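Polyporopepsin (Irpex lacteus, PDB 1WKR) cleaves peptide bonds as a pepsin-family aspartic endopeptidase of broad specificity, with milk-clotting activity. Local coordinates at residues S36-G41 and P126-N131; T232-D237 and L243-A248; S186-I191 and E302-I307. One frame throughout, in Å; residues are numbered along the deposited sequence.

Contact 1. Residues S36-G41 and P126-N131; sequences SNTWLG and PTVTDN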
ATOM      1  N   SER A  36      -0.049   4.709  -9.553  1.00  4.31           N
ATOM      2  CA  SER A  36      -0.451   6.106  -9.608  1.00  4.16           C
ATOM      3  C   SER A  36      -1.550   6.383 -10.571  1.00  4.07           C
ATOM      4  O   SER A  36      -1.901   7.558 -10.794  1.00  5.09           O
ATOM      5  CB  SER A  36       0.780   6.973  -9.926  1.00  3.92           C
ATOM      6  OG  SER A  36       1.786   6.630  -8.951  1.00  4.34           O
ATOM      7  N   ASN A  37      -2.168   5.337 -11.125  1.00  3.90           N
ATOM      8  CA  ASN A  37      -3.317   5.493 -12.025  1.00  3.75           C
ATOM      9  C   ASN A  37      -4.550   5.146 -11.250  1.00  4.04           C
ATOM     10  O   ASN A  37      -4.662   4.064 -10.638  1.00  5.03           O
ATOM     11  CB  ASN A  37      -3.195   4.503 -13.205  1.00  4.45           C
ATOM     12  CG  ASN A  37      -2.113   4.875 -14.164  1.00  4.53           C
ATOM     13  OD1 ASN A  37      -0.908   4.821 -13.849  1.00  5.48           O
ATOM     14  ND2 ASN A  37      -2.467   5.352 -15.389  1.00  5.71           N
ATOM     15  N   THR A  38      -5.512   6.083 -11.205  1.00  4.22           N
ATOM     16  CA  THR A  38      -6.837   5.822 -10.615  1.00  3.95           C
ATOM     17  C   THR A  38      -7.738   5.268 -11.689  1.00  4.05           C
ATOM     18  O   THR A  38      -7.839   5.915 -12.754  1.00  4.84           O
ATOM     19  CB  THR A  38      -7.393   7.079  -9.959  1.00  4.34           C
ATOM     20  OG1 THR A  38      -6.610   7.352  -8.786  1.00  4.20           O
ATOM     21  CG2 THR A  38      -8.843   6.896  -9.518  1.00  4.72           C
ATOM     22  N   TRP A  39      -8.315   4.099 -11.481  1.00  3.98           N
ATOM     23  CA  TRP A  39      -9.151   3.477 -12.525  1.00  5.13           C
ATOM     24  C   TRP A  39     -10.207   2.660 -11.905  1.00  4.59           C
ATOM     25  O   TRP A  39     -10.150   2.215 -10.745  1.00  5.33           O
ATOM     26  CB  TRP A  39      -8.251   2.634 -13.455  1.00  4.84           C
ATOM     27  CG  TRP A  39      -7.597   1.429 -12.815  1.00  5.14           C
ATOM     28  CD1 TRP A  39      -6.378   1.361 -12.230  1.00  4.79           C
ATOM     29  CD2 TRP A  39      -8.157   0.092 -12.776  1.00  4.49           C
ATOM     30  NE1 TRP A  39      -6.119   0.070 -11.797  1.00  5.35           N
ATOM     31  CE2 TRP A  39      -7.179  -0.742 -12.160  1.00  4.92           C
ATOM     32  CE3 TRP A  39      -9.338  -0.475 -13.232  1.00  5.17           C
ATOM     33  CZ2 TRP A  39      -7.371  -2.091 -11.946  1.00  5.66           C
ATOM     34  CZ3 TRP A  39      -9.544  -1.832 -13.028  1.00  6.22           C
ATOM     35  CH2 TRP A  39      -8.551  -2.656 -12.416  1.00  6.29           C
ATOM     36  N   LEU A  40     -11.228   2.388 -12.726  1.00  5.15           N
ATOM     37  CA  LEU A  40     -12.382   1.590 -12.318  1.00  5.02           C
ATOM     38  C   LEU A  40     -12.806   0.699 -13.512  1.00  5.10           C
ATOM     39  O   LEU A  40     -12.267   0.819 -14.616  1.00  5.61           O
ATOM     40  CB  LEU A  40     -13.545   2.493 -11.817  1.00  6.18           C
ATOM     41  CG  LEU A  40     -14.055   3.529 -12.807  1.00  6.06           C
ATOM     42  CD1 LEU A  40     -15.084   2.952 -13.830  1.00  7.65           C
ATOM     43  CD2 LEU A  40     -14.726   4.651 -12.011  1.00  6.76           C
ATOM     44  N   GLY A  41     -13.747  -0.196 -13.252  1.00  6.13           N
ATOM     45  CA  GLY A  41     -14.277  -1.069 -14.335  1.00  7.21           C
ATOM     46  C   GLY A  41     -13.994  -2.493 -14.052  1.00  7.84           C
ATOM     47  O   GLY A  41     -14.373  -3.364 -14.911  1.00  9.52           O
ATOM     48  N   PRO A 126      -1.711  13.653 -13.501  1.00  4.94           N
ATOM     49  CA  PRO A 126      -1.791  14.169 -12.127  1.00  5.26           C
ATOM     50  C   PRO A 126      -2.704  13.291 -11.268  1.00  5.12           C
ATOM     51  O   PRO A 126      -3.825  12.939 -11.649  1.00  5.32           O
ATOM     52  CB  PRO A 126      -2.282  15.563 -12.273  1.00  6.38           C
ATOM     53  CG  PRO A 126      -1.738  16.025 -13.627  1.00  7.25           C
ATOM     54  CD  PRO A 126      -1.816  14.765 -14.533  1.00  5.74           C
ATOM     55  N   THR A 127      -2.235  12.970 -10.052  1.00  4.83           N
ATOM     56  CA  THR A 127      -2.984  12.055  -9.202  1.00  4.56           C
ATOM     57  C   THR A 127      -4.046  12.763  -8.442  1.00  3.74           C
ATOM     58  O   THR A 127      -4.114  14.023  -8.430  1.00  5.07           O
ATOM     59  CB  THR A 127      -2.010  11.394  -8.210  1.00  4.41           C
ATOM     60  OG1 THR A 127      -1.519  12.414  -7.308  1.00  4.77           O
ATOM     61  CG2 THR A 127      -0.811  10.729  -8.893  1.00  5.64           C
ATOM     62  N   VAL A 128      -4.903  12.007  -7.787  1.00  4.15           N
ATOM     63  CA  VAL A 128      -5.931  12.632  -6.951  1.00  4.38           C
ATOM     64  C   VAL A 128      -5.326  13.563  -5.958  1.00  4.34           C
ATOM     65  O   VAL A 128      -5.852  14.687  -5.734  1.00  4.65           O
ATOM     66  CB  VAL A 128      -6.850  11.593  -6.254  1.00  4.57           C
ATOM     67  CG1 VAL A 128      -7.687  10.871  -7.307  1.00  5.39           C
ATOM     68  CG2 VAL A 128      -6.094  10.597  -5.381  1.00  5.45           C
ATOM     69  N   THR A 129      -4.190  13.205  -5.320  1.00  4.10           N
ATOM     70  CA  THR A 129      -3.579  14.065  -4.316  1.00  4.17           C
ATOM     71  C   THR A 129      -3.049  15.356  -4.969  1.00  4.04           C
ATOM     72  O   THR A 129      -3.260  16.454  -4.458  1.00  4.75           O
ATOM     73  CB  THR A 129      -2.409  13.328  -3.633  1.00  4.02           C
ATOM     74  OG1 THR A 129      -2.849  11.973  -3.358  1.00  5.23           O
ATOM     75  CG2 THR A 129      -2.035  13.998  -2.342  1.00  5.43           C
ATOM     76  N   ASP A 130      -2.358  15.216  -6.116  1.00  4.56           N
ATOM     77  CA  ASP A 130      -1.865  16.370  -6.846  1.00  4.45           C
ATOM     78  C   ASP A 130      -2.993  17.333  -7.218  1.00  4.77           C
ATOM     79  O   ASP A 130      -2.823  18.539  -7.071  1.00  5.68           O
ATOM     80  CB  ASP A 130      -1.190  15.908  -8.165  1.00  5.09           C
ATOM     81  CG  ASP A 130       0.088  15.243  -7.974  1.00  6.67           C
ATOM     82  OD1 ASP A 130       0.778  15.438  -6.970  1.00  7.67           O
ATOM     83  OD2 ASP A 130       0.471  14.476  -8.935  1.00  8.71           O
ATOM     84  N   ASN A 131      -4.118  16.814  -7.706  1.00  4.25           N
ATOM     85  CA  ASN A 131      -5.225  17.669  -8.096  1.00  4.96           C
ATOM     86  C   ASN A 131      -5.899  18.331  -6.932  1.00  4.55           C
ATOM     87  O   ASN A 131      -6.277  19.531  -6.998  1.00  5.05           O
ATOM     88  CB  ASN A 131      -6.241  16.901  -8.944  1.00  5.70           C
ATOM     89  CG  ASN A 131      -5.747  16.644 -10.343  1.00  5.27           C
ATOM     90  OD1 ASN A 131      -5.037  17.456 -10.940  1.00  6.50           O
ATOM     91  ND2 ASN A 131      -6.126  15.484 -10.900  1.00  5.62           N
TER
HETATM   92  O   HOH W   1      -4.611   9.181  -9.054  1.00  4.73           O

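Contact 2. Residues T232-D237 and L243-A248; sequences TGAVAD and LRLTTA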
ATOM      1  N   THR A 232      14.209 -17.720  12.068  1.00  5.72           N
ATOM      2  CA  THR A 232      12.926 -18.029  12.733  1.00  6.29           C
ATOM      3  C   THR A 232      12.670 -19.515  12.798  1.00  5.73           C
ATOM      4  O   THR A 232      11.810 -19.913  13.611  1.00  6.84           O
ATOM      5  CB  THR A 232      11.765 -17.391  11.959  1.00  5.74           C
ATOM      6  OG1 THR A 232      11.702 -17.916  10.613  1.00  5.46           O
ATOM      7  CG2 THR A 232      11.799 -15.857  11.898  1.00  5.54           C
ATOM      8  N   GLY A 233      13.330 -20.328  11.994  1.00  5.80           N
ATOM      9  CA  GLY A 233      13.026 -21.730  11.869  1.00  7.12           C
ATOM     10  C   GLY A 233      11.871 -21.997  10.952  1.00  6.64           C
ATOM     11  O   GLY A 233      11.411 -23.177  10.776  1.00  7.61           O
ATOM     12  N   ALA A 234      11.313 -20.989  10.264  1.00  6.61           N
ATOM     13  CA  ALA A 234      10.168 -21.206   9.459  1.00  6.78           C
ATOM     14  C   ALA A 234      10.372 -22.122   8.257  1.00  7.73           C
ATOM     15  O   ALA A 234      11.505 -22.178   7.741  1.00 10.37           O
ATOM     16  CB  ALA A 234       9.649 -19.838   8.930  1.00  7.43           C
ATOM     17  N   VAL A 235       9.334 -22.772   7.832  1.00  8.10           N
ATOM     18  CA  VAL A 235       9.371 -23.650   6.625  1.00  8.40           C
ATOM     19  C   VAL A 235       8.264 -23.190   5.726  1.00  9.15           C
ATOM     20  O   VAL A 235       7.236 -22.597   6.083  1.00  8.27           O
ATOM     21  CB  VAL A 235       9.253 -25.100   7.038  1.00 10.06           C
ATOM     22  CG1 VAL A 235      10.407 -25.503   7.983  1.00 10.55           C
ATOM     23  CG2 VAL A 235       7.952 -25.481   7.547  1.00 11.97           C
ATOM     24  N   ALA A 236       8.384 -23.540   4.414  1.00 10.12           N
ATOM     25  CA  ALA A 236       7.329 -23.309   3.451  1.00 11.00           C
ATOM     26  C   ALA A 236       6.134 -24.067   3.730  1.00 12.01           C
ATOM     27  O   ALA A 236       6.127 -25.223   4.354  1.00 12.67           O
ATOM     28  CB  ALA A 236       7.878 -23.810   1.992  1.00 14.54           C
ATOM     29  N   ASP A 237       4.947 -23.541   3.469  1.00 12.27           N
ATOM     30  CA  ASP A 237       3.693 -24.205   3.627  1.00 10.66           C
ATOM     31  C   ASP A 237       2.856 -24.303   2.290  1.00 15.08           C
ATOM     32  O   ASP A 237       2.481 -23.173   1.782  1.00 14.72           O
ATOM     33  CB  ASP A 237       2.879 -23.509   4.743  1.00  8.15           C
ATOM     34  CG  ASP A 237       1.605 -24.172   4.929  1.00  8.11           C
ATOM     35  OD1 ASP A 237       1.585 -25.296   5.559  1.00  7.97           O
ATOM     36  OD2 ASP A 237       0.536 -23.688   4.544  1.00 10.34           O
ATOM     37  N   LEU A 243       5.118 -18.703   4.926  1.00  6.32           N
ATOM     38  CA  LEU A 243       5.949 -19.471   5.868  1.00  5.92           C
ATOM     39  C   LEU A 243       5.112 -19.881   7.045  1.00  6.49           C
ATOM     40  O   LEU A 243       4.162 -19.189   7.413  1.00  6.51           O
ATOM     41  CB  LEU A 243       7.057 -18.584   6.348  1.00  6.36           C
ATOM     42  CG  LEU A 243       8.170 -18.268   5.356  1.00  6.66           C
ATOM     43  CD1 LEU A 243       9.143 -17.224   5.929  1.00  8.29           C
ATOM     44  CD2 LEU A 243       8.918 -19.512   4.899  1.00  6.89           C
ATOM     45  N   ARG A 244       5.438 -21.002   7.664  1.00  7.53           N
ATOM     46  CA  ARG A 244       4.753 -21.493   8.848  1.00  6.84           C
ATOM     47  C   ARG A 244       5.768 -21.732   9.972  1.00  6.16           C
ATOM     48  O   ARG A 244       6.875 -22.172   9.751  1.00  6.16           O
ATOM     49  CB  ARG A 244       3.981 -22.780   8.581  1.00  7.66           C
ATOM     50  CG  ARG A 244       3.118 -23.304   9.711  1.00 11.26           C
ATOM     51  CD  ARG A 244       2.344 -24.693   9.435  1.00 12.50           C
ATOM     52  NE  ARG A 244       1.807 -25.259  10.790  1.00 14.31           N
ATOM     53  CZ  ARG A 244       0.561 -25.456  11.070  1.00 15.56           C
ATOM     54  NH1 ARG A 244      -0.484 -25.331  10.197  1.00 17.08           N
ATOM     55  NH2 ARG A 244       0.242 -25.725  12.333  1.00 15.77           N
ATOM     56  N   LEU A 245       5.305 -21.444  11.205  1.00  5.52           N
ATOM     57  CA  LEU A 245       6.063 -21.745  12.424  1.00  5.45           C
ATOM     58  C   LEU A 245       5.236 -22.773  13.255  1.00  5.69           C
ATOM     59  O   LEU A 245       4.064 -22.749  13.286  1.00  5.92           O
ATOM     60  CB  LEU A 245       6.195 -20.465  13.313  1.00  5.19           C
ATOM     61  CG  LEU A 245       7.000 -19.334  12.695  1.00  4.47           C
ATOM     62  CD1 LEU A 245       7.083 -18.197  13.731  1.00  5.00           C
ATOM     63  CD2 LEU A 245       8.399 -19.822  12.318  1.00  6.21           C
ATOM     64  N   THR A 246       6.029 -23.589  13.982  1.00  6.11           N
ATOM     65  CA  THR A 246       5.406 -24.391  15.051  1.00  6.50           C
ATOM     66  C   THR A 246       5.044 -23.511  16.239  1.00  6.89           C
ATOM     67  O   THR A 246       5.432 -22.351  16.361  1.00  6.49           O
ATOM     68  CB  THR A 246       6.404 -25.448  15.556  1.00  6.84           C
ATOM     69  OG1 THR A 246       7.531 -24.799  16.153  1.00  7.54           O
ATOM     70  CG2 THR A 246       6.880 -26.383  14.418  1.00  7.87           C
ATOM     71  N   THR A 247       4.302 -24.117  17.172  1.00  8.64           N
ATOM     72  CA  THR A 247       3.959 -23.435  18.414  1.00  8.04           C
ATOM     73  C   THR A 247       5.221 -22.963  19.140  1.00  7.77           C
ATOM     74  O   THR A 247       5.295 -21.778  19.563  1.00  7.12           O
ATOM     75  CB  THR A 247       3.186 -24.482  19.309  1.00  9.64           C
ATOM     76  OG1 THR A 247       1.929 -24.644  18.683  1.00 13.31           O
ATOM     77  CG2 THR A 247       2.940 -23.934  20.722  1.00  9.81           C
ATOM     78  N   ALA A 248       6.209 -23.789  19.282  1.00  7.18           N
ATOM     79  CA  ALA A 248       7.402 -23.395  19.955  1.00  7.45           C
ATOM     80  C   ALA A 248       8.137 -22.297  19.245  1.00  6.92           C
ATOM     81  O   ALA A 248       8.705 -21.366  19.804  1.00  7.73           O
ATOM     82  CB  ALA A 248       8.351 -24.619  20.138  1.00  9.33           C
TER

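Contact 3. Residues S186-I191 and E302-I307; sequences SAYWGI and EGLDFI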
ATOM      1  N   SER A 186      13.224   5.025  -6.172  1.00  4.55           N
ATOM      2  CA  SER A 186      12.982   6.457  -6.194  1.00  5.35           C
ATOM      3  C   SER A 186      11.751   6.870  -6.991  1.00  5.92           C
ATOM      4  O   SER A 186      11.277   8.021  -6.772  1.00  6.56           O
ATOM      5  CB  SER A 186      14.217   7.171  -6.740  1.00  6.04           C
ATOM      6  OG  SER A 186      14.420   6.732  -8.109  1.00  7.35           O
ATOM      7  N   ALA A 187      11.241   6.036  -7.861  1.00  4.75           N
ATOM      8  CA  ALA A 187      10.036   6.381  -8.649  1.00  5.55           C
ATOM      9  C   ALA A 187       8.791   6.219  -7.821  1.00  5.65           C
ATOM     10  O   ALA A 187       7.715   6.699  -8.189  1.00  5.84           O
ATOM     11  CB  ALA A 187       9.995   5.478  -9.885  1.00  6.70           C
ATOM     12  N   TYR A 188       8.843   5.414  -6.730  1.00  4.79           N
ATOM     13  CA  TYR A 188       7.711   5.099  -5.842  1.00  4.59           C
ATOM     14  C   TYR A 188       7.852   5.906  -4.606  1.00  4.54           C
ATOM     15  O   TYR A 188       8.639   6.875  -4.518  1.00  4.52           O
ATOM     16  CB  TYR A 188       7.751   3.565  -5.582  1.00  4.76           C
ATOM     17  CG  TYR A 188       7.718   2.673  -6.777  1.00  5.01           C
ATOM     18  CD1 TYR A 188       8.951   2.445  -7.519  1.00  5.82           C
ATOM     19  CD2 TYR A 188       6.570   2.083  -7.250  1.00  4.76           C
ATOM     20  CE1 TYR A 188       8.912   1.663  -8.664  1.00  6.16           C
ATOM     21  CE2 TYR A 188       6.564   1.328  -8.431  1.00  4.73           C
ATOM     22  CZ  TYR A 188       7.751   1.113  -9.081  1.00  5.03           C
ATOM     23  OH  TYR A 188       7.765   0.368 -10.267  1.00  6.60           O
ATOM     24  N   TRP A 189       7.100   5.538  -3.544  1.00  3.94           N
ATOM     25  CA  TRP A 189       7.362   6.095  -2.202  1.00  3.54           C
ATOM     26  C   TRP A 189       8.514   5.291  -1.637  1.00  3.72           C
ATOM     27  O   TRP A 189       8.352   4.366  -0.828  1.00  4.46           O
ATOM     28  CB  TRP A 189       6.095   6.014  -1.326  1.00  3.93           C
ATOM     29  CG  TRP A 189       5.092   7.049  -1.826  1.00  3.94           C
ATOM     30  CD1 TRP A 189       3.978   6.817  -2.591  1.00  3.51           C
ATOM     31  CD2 TRP A 189       5.152   8.451  -1.640  1.00  3.61           C
ATOM     32  NE1 TRP A 189       3.326   8.014  -2.876  1.00  3.77           N
ATOM     33  CE2 TRP A 189       4.059   9.027  -2.308  1.00  3.25           C
ATOM     34  CE3 TRP A 189       6.036   9.289  -0.942  1.00  3.03           C
ATOM     35  CZ2 TRP A 189       3.823  10.385  -2.305  1.00  4.13           C
ATOM     36  CZ3 TRP A 189       5.786  10.632  -0.921  1.00  4.11           C
ATOM     37  CH2 TRP A 189       4.701  11.181  -1.591  1.00  3.74           C
ATOM     38  N   GLY A 190       9.715   5.614  -2.156  1.00  3.53           N
ATOM     39  CA  GLY A 190      10.945   4.808  -1.894  1.00  4.19           C
ATOM     40  C   GLY A 190      11.745   5.403  -0.804  1.00  4.02           C
ATOM     41  O   GLY A 190      11.939   6.627  -0.722  1.00  4.15           O
ATOM     42  N   ILE A 191      12.238   4.534   0.074  1.00  3.30           N
ATOM     43  CA  ILE A 191      13.055   4.941   1.199  1.00  3.97           C
ATOM     44  C   ILE A 191      14.262   4.000   1.316  1.00  3.61           C
ATOM     45  O   ILE A 191      14.281   2.923   0.729  1.00  4.39           O
ATOM     46  CB  ILE A 191      12.261   4.933   2.549  1.00  3.93           C
ATOM     47  CG1 ILE A 191      11.831   3.506   2.930  1.00  5.45           C
ATOM     48  CG2 ILE A 191      11.015   5.841   2.437  1.00  5.47           C
ATOM     49  CD1 ILE A 191      11.223   3.404   4.302  1.00  6.29           C
ATOM     50  N   GLU A 302      19.394  -4.499  -6.282  1.00  5.64           N
ATOM     51  CA  GLU A 302      18.722  -4.072  -7.500  1.00  6.48           C
ATOM     52  C   GLU A 302      18.100  -2.706  -7.366  1.00  5.72           C
ATOM     53  O   GLU A 302      17.379  -2.264  -8.316  1.00  7.74           O
ATOM     54  CB  GLU A 302      17.639  -5.081  -7.894  1.00  6.91           C
ATOM     55  CG  GLU A 302      18.266  -6.416  -8.255  1.00  9.26           C
ATOM     56  CD  GLU A 302      17.165  -7.365  -8.997  1.00  9.90           C
ATOM     57  OE1 GLU A 302      16.045  -6.996  -9.010  1.00 14.54           O
ATOM     58  OE2 GLU A 302      17.690  -8.353  -9.513  1.00 18.09           O
ATOM     59  N   GLY A 303      18.337  -1.966  -6.324  1.00  5.81           N
ATOM     60  CA  GLY A 303      17.759  -0.633  -6.157  1.00  5.84           C
ATOM     61  C   GLY A 303      16.287  -0.647  -5.748  1.00  5.71           C
ATOM     62  O   GLY A 303      15.676   0.432  -5.740  1.00  5.69           O
ATOM     63  N   LEU A 304      15.702  -1.801  -5.429  1.00  4.82           N
ATOM     64  CA  LEU A 304      14.315  -1.909  -4.913  1.00  4.81           C
ATOM     65  C   LEU A 304      14.318  -3.303  -4.302  1.00  4.34           C
ATOM     66  O   LEU A 304      14.087  -4.318  -5.021  1.00  5.22           O
ATOM     67  CB  LEU A 304      13.315  -1.698  -6.050  1.00  5.30           C
ATOM     68  CG  LEU A 304      11.932  -1.352  -5.537  1.00  5.61           C
ATOM     69  CD1 LEU A 304      11.032  -0.833  -6.692  1.00  6.84           C
ATOM     70  CD2 LEU A 304      11.246  -2.458  -4.811  1.00  6.93           C
ATOM     71  N   ASP A 305      14.551  -3.367  -3.005  1.00  4.24           N
ATOM     72  CA  ASP A 305      14.952  -4.631  -2.354  1.00  3.72           C
ATOM     73  C   ASP A 305      14.020  -5.022  -1.222  1.00  3.55           C
ATOM     74  O   ASP A 305      14.288  -5.998  -0.491  1.00  4.29           O
ATOM     75  CB  ASP A 305      16.377  -4.477  -1.829  1.00  4.73           C
ATOM     76  CG  ASP A 305      17.442  -4.287  -2.889  1.00  4.88           C
ATOM     77  OD1 ASP A 305      17.174  -4.497  -4.107  1.00  5.09           O
ATOM     78  OD2 ASP A 305      18.592  -3.961  -2.509  1.00  5.41           O
ATOM     79  N   PHE A 306      12.958  -4.252  -1.042  1.00  3.46           N
ATOM     80  CA  PHE A 306      11.918  -4.584  -0.063  1.00  3.05           C
ATOM     81  C   PHE A 306      10.632  -3.831  -0.421  1.00  3.47           C
ATOM     82  O   PHE A 306      10.721  -2.787  -1.107  1.00  3.91           O
ATOM     83  CB  PHE A 306      12.370  -4.245   1.419  1.00  3.91           C
ATOM     84  CG  PHE A 306      12.604  -2.769   1.632  1.00  3.25           C
ATOM     85  CD1 PHE A 306      11.568  -1.886   1.881  1.00  4.12           C
ATOM     86  CD2 PHE A 306      13.902  -2.249   1.572  1.00  4.52           C
ATOM     87  CE1 PHE A 306      11.773  -0.549   2.075  1.00  3.99           C
ATOM     88  CE2 PHE A 306      14.124  -0.900   1.782  1.00  4.16           C
ATOM     89  CZ  PHE A 306      13.081  -0.059   2.027  1.00  4.02           C
ATOM     90  N   ILE A 307       9.549  -4.350   0.089  1.00  3.83           N
ATOM     91  CA  ILE A 307       8.241  -3.629   0.040  1.00  3.70           C
ATOM     92  C   ILE A 307       7.687  -3.707   1.462  1.00  3.43           C
ATOM     93  O   ILE A 307       7.316  -4.805   1.930  1.00  3.95           O
ATOM     94  CB  ILE A 307       7.263  -4.195  -0.986  1.00  4.08           C
ATOM     95  CG1 ILE A 307       7.862  -4.170  -2.388  1.00  4.05           C
ATOM     96  CG2 ILE A 307       5.985  -3.382  -0.937  1.00  4.94           C
ATOM     97  CD1 ILE A 307       7.014  -4.765  -3.488  1.00  5.41           C
TER

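Contact 1. Residues S36-G41 and P126-N131
Thr-38 meets Val-128 where a chain leaving the active site passes the start of a short helix. The hydroxyl OG1 of Thr-38 comes to 4.0 Å from the methyl CG1 of Val-128, the two side chains crossing at about a right angle. Beside this loose touch a water bridges the segments, lying 2.7 Å from Thr-38 OG1 and accepting from Val-128 N at 3.1 Å. The water thus satisfies a first-turn amide for which the helix itself has no carbonyl. A second touch is of similar length: the methyl CG2 of Thr-127 stands 3.9 Å from the carbonyl O of Ser-36.

Segment 36-41 follows closely on the catalytic Asp-32, and strand 39-40 belongs to the psi motif of the amino-terminal lobe, in which strand 103-106 runs parallel to 25-32 and antiparallel to 39-40. Thr-38 OG1 is tied into that motif by a hydrogen bond with Gly-106 N, while Ser-36 OG is bonded to Pro-109 O.

Across the contact, Thr-127 owes its pose to a capping box. With OG1 lodged between its own N and carbonyl carbon (chi1 67°), the hydroxyl accepts from Asp-130 N at 3.2 Å, which leaves the methyl CG2 beside the backbone N, where it meets Ser-36. Asp-130 OD2 answers by accepting from Thr-127 N at 3.3 Å, in a nearly straight bond (173°) on the anti side of the carboxylate and tilted 34° from its plane. One shell further out, Asn-141 ND2 bonds the other oxygen, OD1, and Leu-105 and Ile-84 pack against Val-128.

Contact 2. Residues T232-D237 and L243-A248
The carboxylate of Asp-237 and the guanidinium of Arg-244 are turned 49° against each other and are not stacked. What touches is one carboxylate oxygen and the aliphatic shaft of the base: Asp-237 OD1 lies 4.0 Å from Arg-244 CD. The extended arginine chain, with CG anti to the backbone N (chi1 -174°), carries its charged end past the acid, leaving OD1 and NH1 5.1 Å apart. Tyr-290 of strand 289-295 packs against both side chains, and Asp-237 OD2 is hydrogen-bonded to Thr-240 OG1 in the connecting loop.

The backbone N and O of Val-235 and Arg-244 join the strands as an antiparallel hydrogen-bonded pair. Arg-244 N donates to Val-235 O at 2.9 Å, and Val-235 N returns a bond to Arg-244 O at 3.2 Å. Their side chains rise on one face of this short, weakly bonded beta hairpin.

The inner face is apolar. Ala-234 CB fits between two leucines, 3.6 Å from Leu-245 CD2 and 3.9 Å from Leu-243 CB. Beyond them, Leu-291 touches Ala-234 and Leu-245, and helix 222-232 covers Leu-243 through Phe-225 and Tyr-228. That helix ends at Thr-232, whose OG1 accepts from Ala-234 N at 3.1 Å in an ST turn and is also bonded to Tyr-228 O. Gly-233 takes the positive phi that leads the chain out of the helix and into the hairpin.

The chemistry is thus divided: buried methyl groups and two backbone bonds do the joining, while the acid and base, opposite in charge but not in contact, would probably add only a modest electrostatic attraction.

Contact 3. Residues S186-I191 and E302-I307
Tyr-188 reaches across to Leu-304 with one side of its ring. Its CB sets out toward segment 302-307, and with CG beside the backbone N (chi1 -56°) the ring is brought up to the leucine tip. CD1 comes to 4.0 Å from Leu-304 CD1, and CE1, one atom further, to 3.8 Å from the same methyl; the two side chains cross at about a right angle. At the far end OH is hydrogen-bonded to the backbone of the bound inhibitor peptide, pepstatin, whose modified side chains also pack on Tyr-188, Leu-304 and Ile-307. The contact therefore forms part of the wall of the substrate-binding cleft, with the side chain of Tyr-188 about 6 Å from that of the catalytic Asp-212.

Both segments lead into strands of the carboxy-terminal lobe. Strand 207-211 lies between them, antiparallel to 190-197 and parallel to 306-308, the latter parallel pair being part of this lobe's psi motif. Ile-210 of the intervening strand touches both Tyr-188 and Leu-304.

Further along, Phe-306 reaches past strand 207-211 to Ile-191. Its CG occupies the position between backbone N and carbonyl carbon (chi1 64°), and the ring tip CZ ends 3.9 Å from Ile-191 CG1, which sits at the ring edge and in its plane. CZ is also 3.5 Å from the carbonyl O of Ile-191.

The loop that presents Leu-304 is shaped by Asp-305. Its OD1 accepts from Glu-302 N at 3.1 Å through the syn lone pair, in a bent bond (143°), and weakly from Leu-304 N. The partner oxygen, OD2, is held by Gly-301 N and Thr-207 OG1, and a backbone bond links Gly-303 to Ala-185, just before Ser-186.

Along the chain contact 1 closes first, in the amino-terminal lobe, and contact 3 then opens in the carboxy-terminal lobe with contact 2 nested inside its loop. Contacts 1 and 3 both lie close to the catalytic aspartates, in different lobes, their centres about 21 Å apart and nearest atoms about 6 Å; Leu-112 touches Ser-36 of the one and Tyr-188 of the other. Each involves a strand of its lobe's psi motif, reflecting the bilobal pepsin fold that brings Asp-32 and Asp-212 together. Contact 2 reaches the same sheet as contact 3, but its centre lies about 28 Å from that contact and about 40 Å from contact 1, in a peripheral hairpin remote from the catalytic residues.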